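Local coordinates for protein dermonecrotic toxin (Pasteurella multocida, PDB 2EBF) that is a dermonecrotic toxin and potent mitogen that induces bone resorption and is linked to severe atrophic rhinitis in pigs, represented here by its C-terminal region, at residues P564-L576 and A709-Y721. Residues are numbered along the deposited sequence; the frame is centred on the assembly and turned at random.
Sequences PQGKILGLKQFKL and AQRNRAINPFVEY
Lys567 and Val719 form a hydrogen-bonded antiparallel pair that sets strand 567-568 at the edge of the antiparallel sheet in the C3 domain, where strand 717-720 is also bonded to strand 643-656. Val719 N reaches Lys567 O at 2.7 Å on a nearly straight N-H...O path (171°), and Leu569 N continues the pairing to Pro717 O. Ile568 and Phe718 make the neighbouring non-hydrogen-bonded pair, with Ile568 CG1 against Phe718 CD1. Between this pair and the isolated Gln573-Ile715 bridge the register shifts by two residues; bonds from Asn716 N to Lys572 O and from Phe574 N to Ala714 O bracket that bridge.

The Phe574 side chain fills the angle between helix 701-711 and Pro717. Its CB lies 4.2 Å from Ala709 CB, and CG, turned opposite the carbonyl carbon (chi1 -75°), starts a ring directed at the proline. Phe574 CD2 comes within 3.4 Å of Pro717 CG, CE2 touches both Pro717 CG and Pro717 CD, and Phe574 CZ at the tip is still 4.2 Å from Pro717 CG. Lys572 CE lies over the centre of one Phe574 ring face, 3.7 Å above its plane, while Gly570 CA meets the edge. Leu569 extends the apolar patch, its CG 3.9 Å from Val719 CG2.

A Schellman motif with Arg713 as C-prime residue ends the helix. One face of the Arg713 guanidinium carries Lys575 CG, displaced from its centre. Phe574 O, buried here without a conventional hydrogen-bond partner, is approached by Arg713 CA at 3.0 Å in a CA-H...O contact.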
loop_
_atom_site.group_PDB
_atom_site.type_symbol
_atom_site.label_atom_id
_atom_site.label_comp_id
_atom_site.label_asym_id
_atom_site.label_seq_id
_atom_site.Cartn_x
_atom_site.Cartn_y
_atom_site.Cartn_z
ATOM N N PRO A 564 -18.340 -13.148 4.178
ATOM C CA PRO A 564 -19.681 -12.641 4.480
ATOM C C PRO A 564 -19.937 -12.138 5.921
ATOM O O PRO A 564 -20.488 -11.054 6.098
ATOM C CB PRO A 564 -20.570 -13.855 4.189
ATOM C CG PRO A 564 -19.709 -15.024 4.531
ATOM C CD PRO A 564 -18.318 -14.626 4.104
ATOM N N GLN A 565 -19.566 -12.907 6.942
ATOM C CA GLN A 565 -20.189 -12.697 8.263
ATOM C C GLN A 565 -19.255 -12.966 9.392
ATOM O O GLN A 565 -18.811 -14.101 9.597
ATOM C CB GLN A 565 -21.413 -13.598 8.461
ATOM C CG GLN A 565 -22.229 -13.968 7.223
ATOM C CD GLN A 565 -23.488 -13.148 7.059
ATOM O OE1 GLN A 565 -23.911 -12.432 7.976
ATOM N NE2 GLN A 565 -24.112 -13.258 5.887
ATOM N N GLY A 566 -18.947 -11.950 10.166
ATOM C CA GLY A 566 -18.101 -12.229 11.302
ATOM C C GLY A 566 -16.736 -12.628 10.792
ATOM O O GLY A 566 -16.003 -11.779 10.296
ATOM N N LYS A 567 -16.377 -13.909 10.872
ATOM C CA LYS A 567 -14.950 -14.198 10.781
ATOM C C LYS A 567 -14.527 -15.631 10.465
ATOM O O LYS A 567 -14.970 -16.569 11.112
ATOM C CB LYS A 567 -14.281 -13.744 12.084
ATOM C CG LYS A 567 -12.762 -13.804 12.060
ATOM C CD LYS A 567 -12.163 -13.472 13.410
ATOM C CE LYS A 567 -10.634 -13.564 13.360
ATOM N NZ LYS A 567 -10.068 -12.757 12.217
ATOM N N ILE A 568 -13.638 -15.767 9.482
ATOM C CA ILE A 568 -12.858 -16.992 9.297
ATOM C C ILE A 568 -11.732 -16.980 10.312
ATOM O O ILE A 568 -10.887 -16.089 10.291
ATOM C CB ILE A 568 -12.261 -17.080 7.862
ATOM C CG1 ILE A 568 -13.388 -17.127 6.818
ATOM C CG2 ILE A 568 -11.332 -18.299 7.727
ATOM C CD1 ILE A 568 -12.929 -16.813 5.396
ATOM N N LEU A 569 -11.725 -17.965 11.207
ATOM C CA LEU A 569 -10.750 -18.011 12.278
ATOM C C LEU A 569 -9.367 -18.257 11.718
ATOM O O LEU A 569 -8.401 -17.665 12.175
ATOM C CB LEU A 569 -11.098 -19.105 13.289
ATOM C CG LEU A 569 -12.118 -18.798 14.373
ATOM C CD1 LEU A 569 -11.961 -19.840 15.470
ATOM C CD2 LEU A 569 -11.911 -17.388 14.948
ATOM N N GLY A 570 -9.295 -19.135 10.722
ATOM C CA GLY A 570 -8.051 -19.420 9.999
ATOM C C GLY A 570 -8.322 -20.465 8.930
ATOM O O GLY A 570 -9.218 -21.299 9.080
ATOM N N LEU A 571 -7.530 -20.434 7.862
ATOM C CA LEU A 571 -7.621 -21.434 6.799
ATOM C C LEU A 571 -6.635 -22.542 7.109
ATOM O O LEU A 571 -5.619 -22.708 6.434
ATOM C CB LEU A 571 -7.365 -20.807 5.420
ATOM C CG LEU A 571 -8.425 -19.808 4.938
ATOM C CD1 LEU A 571 -8.068 -19.177 3.575
ATOM C CD2 LEU A 571 -9.757 -20.487 4.882
ATOM N N LYS A 572 -6.967 -23.304 8.146
ATOM C CA LYS A 572 -6.154 -24.410 8.606
ATOM C C LYS A 572 -7.013 -25.312 9.477
ATOM O O LYS A 572 -8.176 -24.996 9.747
ATOM C CB LYS A 572 -4.970 -23.883 9.415
ATOM C CG LYS A 572 -5.363 -23.102 10.666
ATOM C CD LYS A 572 -4.147 -22.859 11.539
ATOM C CE LYS A 572 -4.555 -22.333 12.899
ATOM N NZ LYS A 572 -3.371 -21.995 13.720
ATOM N N GLN A 573 -6.452 -26.444 9.884
ATOM C CA GLN A 573 -7.091 -27.253 10.910
ATOM C C GLN A 573 -6.624 -26.791 12.287
ATOM O O GLN A 573 -5.423 -26.672 12.546
ATOM C CB GLN A 573 -6.800 -28.739 10.728
ATOM C CG GLN A 573 -7.566 -29.622 11.720
ATOM C CD GLN A 573 -7.385 -31.097 11.461
ATOM O OE1 GLN A 573 -8.330 -31.879 11.578
ATOM N NE2 GLN A 573 -6.171 -31.491 11.108
ATOM N N PHE A 574 -7.578 -26.531 13.167
ATOM C CA PHE A 574 -7.253 -26.142 14.528
ATOM C C PHE A 574 -7.058 -27.373 15.398
ATOM O O PHE A 574 -7.651 -28.417 15.134
ATOM C CB PHE A 574 -8.325 -25.203 15.074
ATOM C CG PHE A 574 -8.244 -23.809 14.507
ATOM C CD1 PHE A 574 -7.900 -22.736 15.317
ATOM C CD2 PHE A 574 -8.471 -23.572 13.158
ATOM C CE1 PHE A 574 -7.810 -21.444 14.797
ATOM C CE2 PHE A 574 -8.372 -22.282 12.629
ATOM C CZ PHE A 574 -8.041 -21.222 13.447
ATOM N N LYS A 575 -6.182 -27.251 16.396
ATOM C CA LYS A 575 -5.840 -28.351 17.303
ATOM C C LYS A 575 -5.515 -27.792 18.678
ATOM O O LYS A 575 -5.101 -26.640 18.814
ATOM C CB LYS A 575 -4.613 -29.127 16.812
ATOM C CG LYS A 575 -4.673 -29.604 15.371
ATOM C CD LYS A 575 -3.279 -29.879 14.835
ATOM C CE LYS A 575 -3.289 -29.999 13.321
ATOM N NZ LYS A 575 -1.891 -30.185 12.819
ATOM N N LEU A 576 -5.700 -28.628 19.691
ATOM C CA LEU A 576 -5.272 -28.322 21.046
ATOM C C LEU A 576 -3.738 -28.239 21.090
ATOM O O LEU A 576 -3.055 -29.093 20.525
ATOM C CB LEU A 576 -5.778 -29.413 21.988
ATOM C CG LEU A 576 -6.987 -29.258 22.925
ATOM C CD1 LEU A 576 -7.770 -27.981 22.767
ATOM C CD2 LEU A 576 -7.891 -30.480 22.858
ATOM N N ALA A 709 -13.210 -24.741 18.408
ATOM C CA ALA A 709 -12.536 -25.130 17.171
ATOM C C ALA A 709 -11.385 -26.101 17.459
ATOM O O ALA A 709 -11.225 -27.110 16.778
ATOM C CB ALA A 709 -12.031 -23.895 16.420
ATOM N N GLN A 710 -10.602 -25.800 18.485
ATOM C CA GLN A 710 -9.442 -26.631 18.829
ATOM C C GLN A 710 -9.850 -28.017 19.320
ATOM O O GLN A 710 -9.302 -29.038 18.878
ATOM C CB GLN A 710 -8.569 -25.921 19.863
ATOM C CG GLN A 710 -7.790 -24.742 19.290
ATOM C CD GLN A 710 -6.842 -24.102 20.284
ATOM O OE1 GLN A 710 -6.979 -24.258 21.498
ATOM N NE2 GLN A 710 -5.877 -23.348 19.764
ATOM N N ARG A 711 -10.834 -28.062 20.215
ATOM C CA ARG A 711 -11.292 -29.342 20.767
ATOM C C ARG A 711 -11.814 -30.262 19.675
ATOM O O ARG A 711 -11.616 -31.490 19.721
ATOM C CB ARG A 711 -12.352 -29.131 21.854
ATOM C CG ARG A 711 -11.760 -28.648 23.159
ATOM C CD ARG A 711 -12.797 -28.094 24.109
ATOM N NE ARG A 711 -13.840 -29.055 24.466
ATOM C CZ ARG A 711 -14.944 -28.720 25.131
ATOM N NH1 ARG A 711 -15.119 -27.465 25.506
ATOM N NH2 ARG A 711 -15.864 -29.627 25.427
ATOM N N ASN A 712 -12.458 -29.658 18.683
ATOM C CA ASN A 712 -13.070 -30.400 17.601
ATOM C C ASN A 712 -12.180 -30.596 16.378
ATOM O O ASN A 712 -12.643 -31.111 15.350
ATOM C CB ASN A 712 -14.387 -29.731 17.205
ATOM C CG ASN A 712 -15.481 -29.989 18.209
ATOM O OD1 ASN A 712 -15.968 -31.121 18.343
ATOM N ND2 ASN A 712 -15.874 -28.950 18.931
ATOM N N ARG A 713 -10.916 -30.173 16.486
ATOM C CA ARG A 713 -9.962 -30.239 15.377
ATOM C C ARG A 713 -10.612 -29.686 14.104
ATOM O O ARG A 713 -10.559 -30.300 13.035
ATOM C CB ARG A 713 -9.430 -31.669 15.189
ATOM C CG ARG A 713 -8.677 -32.201 16.437
ATOM C CD ARG A 713 -8.216 -33.641 16.253
ATOM N NE ARG A 713 -7.194 -33.742 15.210
ATOM C CZ ARG A 713 -5.887 -33.573 15.418
ATOM N NH1 ARG A 713 -5.430 -33.299 16.637
ATOM N NH2 ARG A 713 -5.037 -33.676 14.403
ATOM N N ALA A 714 -11.246 -28.522 14.264
ATOM C CA ALA A 714 -12.021 -27.871 13.212
ATOM C C ALA A 714 -11.168 -27.464 12.023
ATOM O O ALA A 714 -10.093 -26.880 12.199
ATOM C CB ALA A 714 -12.727 -26.642 13.783
ATOM N N ILE A 715 -11.671 -27.755 10.821
ATOM C CA ILE A 715 -11.033 -27.339 9.582
ATOM C C ILE A 715 -11.726 -26.092 9.041
ATOM O O ILE A 715 -12.953 -26.076 8.859
ATOM C CB ILE A 715 -11.055 -28.458 8.496
ATOM C CG1 ILE A 715 -10.333 -29.731 8.971
ATOM C CG2 ILE A 715 -10.433 -27.949 7.186
ATOM C CD1 ILE A 715 -10.776 -30.992 8.204
ATOM N N ASN A 716 -10.927 -25.058 8.803
ATOM C CA ASN A 716 -11.389 -23.784 8.260
ATOM C C ASN A 716 -12.625 -23.218 8.974
ATOM O O ASN A 716 -13.622 -22.885 8.329
ATOM C CB ASN A 716 -11.589 -23.881 6.737
ATOM C CG ASN A 716 -10.325 -24.312 6.000
ATOM O OD1 ASN A 716 -9.210 -24.248 6.549
ATOM N ND2 ASN A 716 -10.490 -24.753 4.747
ATOM N N PRO A 717 -12.551 -23.089 10.315
ATOM C CA PRO A 717 -13.709 -22.667 11.102
ATOM C C PRO A 717 -14.138 -21.229 10.827
ATOM O O PRO A 717 -13.307 -20.372 10.507
ATOM C CB PRO A 717 -13.254 -22.855 12.558
ATOM C CG PRO A 717 -11.773 -22.867 12.510
ATOM C CD PRO A 717 -11.361 -23.332 11.158
ATOM N N PHE A 718 -15.446 -21.009 10.895
ATOM C CA PHE A 718 -16.058 -19.714 10.639
ATOM C C PHE A 718 -17.002 -19.339 11.788
ATOM O O PHE A 718 -17.818 -20.154 12.223
ATOM C CB PHE A 718 -16.857 -19.799 9.345
ATOM C CG PHE A 718 -17.491 -18.530 8.944
ATOM C CD1 PHE A 718 -16.721 -17.462 8.475
ATOM C CD2 PHE A 718 -18.879 -18.407 8.969
ATOM C CE1 PHE A 718 -17.334 -16.280 8.066
ATOM C CE2 PHE A 718 -19.493 -17.239 8.571
ATOM C CZ PHE A 718 -18.724 -16.171 8.115
ATOM N N VAL A 719 -16.902 -18.097 12.249
ATOM C CA VAL A 719 -17.701 -17.614 13.381
ATOM C C VAL A 719 -18.672 -16.531 12.916
ATOM O O VAL A 719 -18.297 -15.634 12.144
ATOM C CB VAL A 719 -16.790 -17.089 14.515
ATOM C CG1 VAL A 719 -17.597 -16.503 15.690
ATOM C CG2 VAL A 719 -15.893 -18.218 15.038
ATOM N N GLU A 720 -19.926 -16.643 13.333
ATOM C CA GLU A 720 -20.855 -15.524 13.243
ATOM C C GLU A 720 -21.282 -15.150 14.651
ATOM O O GLU A 720 -21.610 -16.024 15.459
ATOM C CB GLU A 720 -22.080 -15.875 12.403
ATOM C CG GLU A 720 -21.829 -15.826 10.898
ATOM C CD GLU A 720 -23.095 -16.094 10.079
ATOM O OE1 GLU A 720 -22.971 -16.450 8.874
ATOM O OE2 GLU A 720 -24.205 -15.940 10.631
ATOM N N TYR A 721 -21.300 -13.852 14.939
ATOM C CA TYR A 721 -21.586 -13.360 16.293
ATOM C C TYR A 721 -23.089 -13.201 16.586
ATOM O O TYR A 721 -23.559 -12.117 16.965
ATOM C CB TYR A 721 -20.789 -12.077 16.543
ATOM C CG TYR A 721 -19.295 -12.330 16.457
ATOM C CD1 TYR A 721 -18.591 -12.804 17.555
ATOM C CD2 TYR A 721 -18.595 -12.135 15.258
ATOM C CE1 TYR A 721 -17.209 -13.070 17.478
ATOM C CE2 TYR A 721 -17.224 -12.395 15.168
ATOM C CZ TYR A 721 -16.539 -12.861 16.278
ATOM O OH TYR A 721 -15.178 -13.112 16.192
HETATM O O HOH W 1 -24.748 -13.536 11.107
HETATM O O HOH W 2 -6.756 -31.128 19.327
#